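Local coordinates for protein 4-phosphoerythronate dehydrogenase (Lactobacillus jensenii, PDB 4PRK) that probably reduces pyruvate to D-lactate with NADH, as a D-lactate dehydrogenase of the D-isomer-specific 2-hydroxyacid dehydrogenase family, at residues N55-A66 with T82-L93. Numbering follows the deposited sequence.
Sequences NLDDEIVYKKLA and TIDFDLAKKYHL
The flat ring of Y62 lies against L87, whose CB sits over the ring centre, 3.8 Å from the centroid, a CH-pi contact. L93 CD1 meets the ring edge; leucine suits both places because it offers apolar carbon and no polar group to satisfy. A tyrosine suits this place because its hydroxyl reaches the loop: Y62 OH donates to L56 O at 2.6 Å and weakly accepts from D84 N. Nearby, L56 N bonds T82 O at 3.2 Å. Helices 60-67 and 85-90, linked through strand 72-75, lie on the same face of the parallel, Rossmann-like five-stranded sheet, where Y62 and I83 both rest on I73. D84 caps the second helix through a weak bond from L87 N, and a Schellman motif with H92 at C-prime ends it. Toward solvent the contact turns polar, yet the Y91 ring is tightly held: K63 CA makes a CH-pi contact 3.7 Å from its centroid, Y62 CB packs on CD2, and small A66 fits beside CD1. The E59 chain runs out extended, roughly opposite its backbone N (chi1 152°), bringing the carboxylate to the Y91 ring edge, the planes 79° apart. Y91 OH donates to the anti lone pair of E59 OE2 at 2.6 Å. A phenylalanine here would probably cost OE2 that bond, leaving K90 its one hydrogen-bond partner across the contact. Looser are exposed N55 beside T82 and the K90 NZ salt bridge to OE2's syn lone pair.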
loop_
_atom_site.group_PDB
_atom_site.type_symbol
_atom_site.label_atom_id
_atom_site.label_comp_id
_atom_site.label_asym_id
_atom_site.label_seq_id
_atom_site.Cartn_x
_atom_site.Cartn_y
_atom_site.Cartn_z
ATOM N N ASN A 55 20.767 -32.327 -21.607
ATOM C CA ASN A 55 22.122 -32.313 -21.096
ATOM C C ASN A 55 23.132 -31.949 -22.192
ATOM O O ASN A 55 23.117 -32.486 -23.295
ATOM C CB ASN A 55 22.490 -33.686 -20.530
ATOM C CG ASN A 55 21.961 -33.917 -19.129
ATOM O OD1 ASN A 55 20.762 -34.038 -18.922
ATOM N ND2 ASN A 55 22.862 -34.001 -18.166
ATOM N N LEU A 56 24.010 -31.026 -21.831
ATOM C CA LEU A 56 25.218 -30.643 -22.562
ATOM C C LEU A 56 26.344 -31.580 -22.066
ATOM O O LEU A 56 27.142 -31.253 -21.153
ATOM C CB LEU A 56 25.537 -29.142 -22.338
ATOM C CG LEU A 56 26.506 -28.403 -23.282
ATOM C CD1 LEU A 56 25.953 -28.227 -24.690
ATOM C CD2 LEU A 56 26.886 -27.039 -22.720
ATOM N N ASP A 57 26.368 -32.766 -22.668
ATOM C CA ASP A 57 27.191 -33.883 -22.191
ATOM C C ASP A 57 28.605 -33.899 -22.840
ATOM O O ASP A 57 29.602 -33.773 -22.114
ATOM C CB ASP A 57 26.450 -35.239 -22.334
ATOM C CG ASP A 57 25.347 -35.240 -23.429
ATOM O OD1 ASP A 57 25.235 -34.280 -24.223
ATOM O OD2 ASP A 57 24.572 -36.215 -23.499
ATOM N N ASP A 58 28.678 -34.012 -24.181
ATOM C CA ASP A 58 29.960 -34.066 -24.940
ATOM C C ASP A 58 30.967 -33.070 -24.361
ATOM O O ASP A 58 30.586 -31.988 -23.925
ATOM C CB ASP A 58 29.807 -33.724 -26.445
ATOM C CG ASP A 58 28.573 -34.333 -27.102
ATOM O OD1 ASP A 58 28.307 -35.536 -26.919
ATOM O OD2 ASP A 58 27.884 -33.597 -27.844
ATOM N N GLU A 59 32.251 -33.414 -24.397
ATOM C CA GLU A 59 33.298 -32.514 -23.905
ATOM C C GLU A 59 33.907 -31.608 -24.994
ATOM O O GLU A 59 34.530 -30.587 -24.660
ATOM C CB GLU A 59 34.394 -33.317 -23.206
ATOM C CG GLU A 59 35.773 -32.666 -23.240
ATOM C CD GLU A 59 36.715 -33.245 -22.225
ATOM O OE1 GLU A 59 36.287 -34.143 -21.478
ATOM O OE2 GLU A 59 37.872 -32.785 -22.168
ATOM N N ILE A 60 33.729 -31.971 -26.272
ATOM C CA ILE A 60 34.370 -31.252 -27.403
ATOM C C ILE A 60 33.737 -29.860 -27.599
ATOM O O ILE A 60 34.400 -28.905 -28.044
ATOM C CB ILE A 60 34.396 -32.090 -28.729
ATOM C CG1 ILE A 60 33.157 -31.869 -29.628
ATOM C CG2 ILE A 60 34.611 -33.575 -28.421
ATOM C CD1 ILE A 60 31.839 -32.426 -29.114
ATOM N N VAL A 61 32.457 -29.762 -27.235
ATOM C CA VAL A 61 31.770 -28.475 -27.114
ATOM C C VAL A 61 32.546 -27.548 -26.139
ATOM O O VAL A 61 32.982 -26.444 -26.522
ATOM C CB VAL A 61 30.312 -28.689 -26.655
ATOM C CG1 VAL A 61 29.613 -27.349 -26.431
ATOM C CG2 VAL A 61 29.557 -29.577 -27.658
ATOM N N TYR A 62 32.757 -28.028 -24.912
ATOM C CA TYR A 62 33.503 -27.284 -23.898
ATOM C C TYR A 62 34.949 -27.011 -24.326
ATOM O O TYR A 62 35.447 -25.900 -24.123
ATOM C CB TYR A 62 33.533 -28.025 -22.554
ATOM C CG TYR A 62 32.186 -28.307 -21.924
ATOM C CD1 TYR A 62 31.493 -29.472 -22.232
ATOM C CD2 TYR A 62 31.625 -27.437 -20.988
ATOM C CE1 TYR A 62 30.269 -29.765 -21.657
ATOM C CE2 TYR A 62 30.399 -27.726 -20.393
ATOM C CZ TYR A 62 29.719 -28.898 -20.744
ATOM O OH TYR A 62 28.499 -29.229 -20.187
ATOM N N LYS A 63 35.634 -28.015 -24.886
ATOM C CA LYS A 63 36.998 -27.801 -25.388
ATOM C C LYS A 63 36.973 -26.684 -26.406
ATOM O O LYS A 63 37.794 -25.765 -26.354
ATOM C CB LYS A 63 37.612 -29.066 -26.026
ATOM C CG LYS A 63 38.982 -28.813 -26.680
ATOM C CD LYS A 63 39.712 -30.076 -27.125
ATOM C CE LYS A 63 40.144 -30.912 -25.927
ATOM N NZ LYS A 63 41.162 -31.947 -26.257
ATOM N N LYS A 64 36.009 -26.762 -27.316
ATOM C CA LYS A 64 35.909 -25.809 -28.418
ATOM C C LYS A 64 35.486 -24.370 -28.039
ATOM O O LYS A 64 35.954 -23.416 -28.669
ATOM C CB LYS A 64 35.013 -26.389 -29.500
ATOM C CG LYS A 64 35.681 -27.566 -30.181
ATOM C CD LYS A 64 34.723 -28.286 -31.100
ATOM C CE LYS A 64 35.298 -28.395 -32.503
ATOM N NZ LYS A 64 34.206 -28.599 -33.483
ATOM N N LEU A 65 34.618 -24.200 -27.030
ATOM C CA LEU A 65 34.334 -22.846 -26.491
ATOM C C LEU A 65 35.607 -22.234 -25.917
ATOM O O LEU A 65 35.945 -21.073 -26.195
ATOM C CB LEU A 65 33.285 -22.876 -25.383
ATOM C CG LEU A 65 31.924 -23.442 -25.758
ATOM C CD1 LEU A 65 31.074 -23.552 -24.501
ATOM C CD2 LEU A 65 31.257 -22.597 -26.841
ATOM N N ALA A 66 36.298 -23.033 -25.104
ATOM C CA ALA A 66 37.607 -22.675 -24.573
ATOM C C ALA A 66 38.594 -22.380 -25.696
ATOM O O ALA A 66 39.295 -21.390 -25.638
ATOM C CB ALA A 66 38.136 -23.782 -23.688
ATOM N N THR A 82 21.592 -29.186 -16.440
ATOM C CA THR A 82 22.202 -29.724 -17.689
ATOM C C THR A 82 23.659 -29.270 -17.920
ATOM O O THR A 82 24.267 -29.629 -18.936
ATOM C CB THR A 82 21.404 -29.402 -18.978
ATOM O OG1 THR A 82 21.595 -28.033 -19.335
ATOM C CG2 THR A 82 19.906 -29.712 -18.838
ATOM N N ILE A 83 24.210 -28.473 -17.004
ATOM C CA ILE A 83 25.621 -28.122 -17.089
ATOM C C ILE A 83 26.435 -29.145 -16.325
ATOM O O ILE A 83 26.311 -29.265 -15.113
ATOM C CB ILE A 83 25.950 -26.711 -16.532
ATOM C CG1 ILE A 83 25.132 -25.622 -17.236
ATOM C CG2 ILE A 83 27.448 -26.408 -16.692
ATOM C CD1 ILE A 83 25.550 -25.343 -18.666
ATOM N N ASP A 84 27.277 -29.865 -17.059
ATOM C CA ASP A 84 28.307 -30.710 -16.472
ATOM C C ASP A 84 29.450 -29.820 -15.931
ATOM O O ASP A 84 30.412 -29.520 -16.652
ATOM C CB ASP A 84 28.796 -31.686 -17.538
ATOM C CG ASP A 84 29.659 -32.768 -16.974
ATOM O OD1 ASP A 84 30.536 -32.471 -16.137
ATOM O OD2 ASP A 84 29.467 -33.918 -17.397
ATOM N N PHE A 85 29.315 -29.405 -14.662
ATOM C CA PHE A 85 30.207 -28.410 -13.988
ATOM C C PHE A 85 31.660 -28.844 -13.881
ATOM O O PHE A 85 32.567 -28.016 -13.676
ATOM C CB PHE A 85 29.723 -28.120 -12.557
ATOM C CG PHE A 85 28.635 -27.094 -12.478
ATOM C CD1 PHE A 85 27.351 -27.404 -12.892
ATOM C CD2 PHE A 85 28.891 -25.823 -11.979
ATOM C CE1 PHE A 85 26.335 -26.468 -12.823
ATOM C CE2 PHE A 85 27.882 -24.880 -11.908
ATOM C CZ PHE A 85 26.598 -25.203 -12.332
ATOM N N ASP A 86 31.844 -30.160 -13.956
ATOM C CA ASP A 86 33.143 -30.807 -13.977
ATOM C C ASP A 86 33.937 -30.352 -15.218
ATOM O O ASP A 86 35.045 -29.797 -15.097
ATOM C CB ASP A 86 32.915 -32.326 -13.972
ATOM C CG ASP A 86 34.138 -33.098 -13.594
ATOM O OD1 ASP A 86 34.673 -32.873 -12.487
ATOM O OD2 ASP A 86 34.543 -33.952 -14.402
ATOM N N LEU A 87 33.353 -30.559 -16.401
ATOM C CA LEU A 87 33.958 -30.065 -17.635
ATOM C C LEU A 87 34.194 -28.541 -17.596
ATOM O O LEU A 87 35.210 -28.059 -18.095
ATOM C CB LEU A 87 33.108 -30.433 -18.854
ATOM C CG LEU A 87 33.210 -31.847 -19.449
ATOM C CD1 LEU A 87 34.615 -32.427 -19.354
ATOM C CD2 LEU A 87 32.221 -32.797 -18.807
ATOM N N ALA A 88 33.270 -27.792 -16.998
ATOM C CA ALA A 88 33.398 -26.334 -16.896
ATOM C C ALA A 88 34.704 -25.912 -16.212
ATOM O O ALA A 88 35.451 -25.075 -16.726
ATOM C CB ALA A 88 32.200 -25.754 -16.148
ATOM N N LYS A 89 34.964 -26.489 -15.043
ATOM C CA LYS A 89 36.197 -26.222 -14.290
ATOM C C LYS A 89 37.429 -26.620 -15.113
ATOM O O LYS A 89 38.384 -25.853 -15.222
ATOM C CB LYS A 89 36.179 -26.985 -12.957
ATOM C CG LYS A 89 37.299 -26.633 -11.986
ATOM C CD LYS A 89 37.167 -25.217 -11.445
ATOM C CE LYS A 89 38.014 -25.032 -10.196
ATOM N NZ LYS A 89 37.824 -23.691 -9.579
ATOM N N LYS A 90 37.391 -27.817 -15.701
ATOM C CA LYS A 90 38.467 -28.294 -16.576
ATOM C C LYS A 90 38.915 -27.232 -17.601
ATOM O O LYS A 90 40.120 -27.016 -17.782
ATOM C CB LYS A 90 38.034 -29.567 -17.311
ATOM C CG LYS A 90 38.985 -29.961 -18.431
ATOM C CD LYS A 90 38.671 -31.337 -18.967
ATOM C CE LYS A 90 39.929 -32.011 -19.469
ATOM N NZ LYS A 90 39.628 -33.454 -19.635
ATOM N N TYR A 91 37.943 -26.574 -18.248
ATOM C CA TYR A 91 38.228 -25.607 -19.299
ATOM C C TYR A 91 38.091 -24.169 -18.848
ATOM O O TYR A 91 37.866 -23.315 -19.668
ATOM C CB TYR A 91 37.340 -25.866 -20.514
ATOM C CG TYR A 91 37.736 -27.130 -21.227
ATOM C CD1 TYR A 91 38.899 -27.181 -21.994
ATOM C CD2 TYR A 91 36.972 -28.282 -21.111
ATOM C CE1 TYR A 91 39.287 -28.346 -22.637
ATOM C CE2 TYR A 91 37.349 -29.454 -21.746
ATOM C CZ TYR A 91 38.509 -29.481 -22.506
ATOM O OH TYR A 91 38.871 -30.646 -23.139
ATOM N N HIS A 92 38.232 -23.900 -17.551
ATOM C CA HIS A 92 38.228 -22.531 -17.031
ATOM C C HIS A 92 36.987 -21.728 -17.448
ATOM O O HIS A 92 37.060 -20.515 -17.619
ATOM C CB HIS A 92 39.510 -21.800 -17.462
ATOM C CG HIS A 92 40.770 -22.435 -16.955
ATOM N ND1 HIS A 92 41.840 -21.697 -16.495
ATOM C CD2 HIS A 92 41.131 -23.735 -16.832
ATOM C CE1 HIS A 92 42.805 -22.514 -16.114
ATOM N NE2 HIS A 92 42.399 -23.755 -16.308
ATOM N N LEU A 93 35.851 -22.409 -17.595
ATOM C CA LEU A 93 34.601 -21.771 -18.019
ATOM C C LEU A 93 33.735 -21.370 -16.810
ATOM O O LEU A 93 33.020 -22.220 -16.274
ATOM C CB LEU A 93 33.788 -22.718 -18.930
ATOM C CG LEU A 93 34.239 -22.964 -20.385
ATOM C CD1 LEU A 93 33.651 -24.260 -20.941
ATOM C CD2 LEU A 93 33.881 -21.787 -21.293
#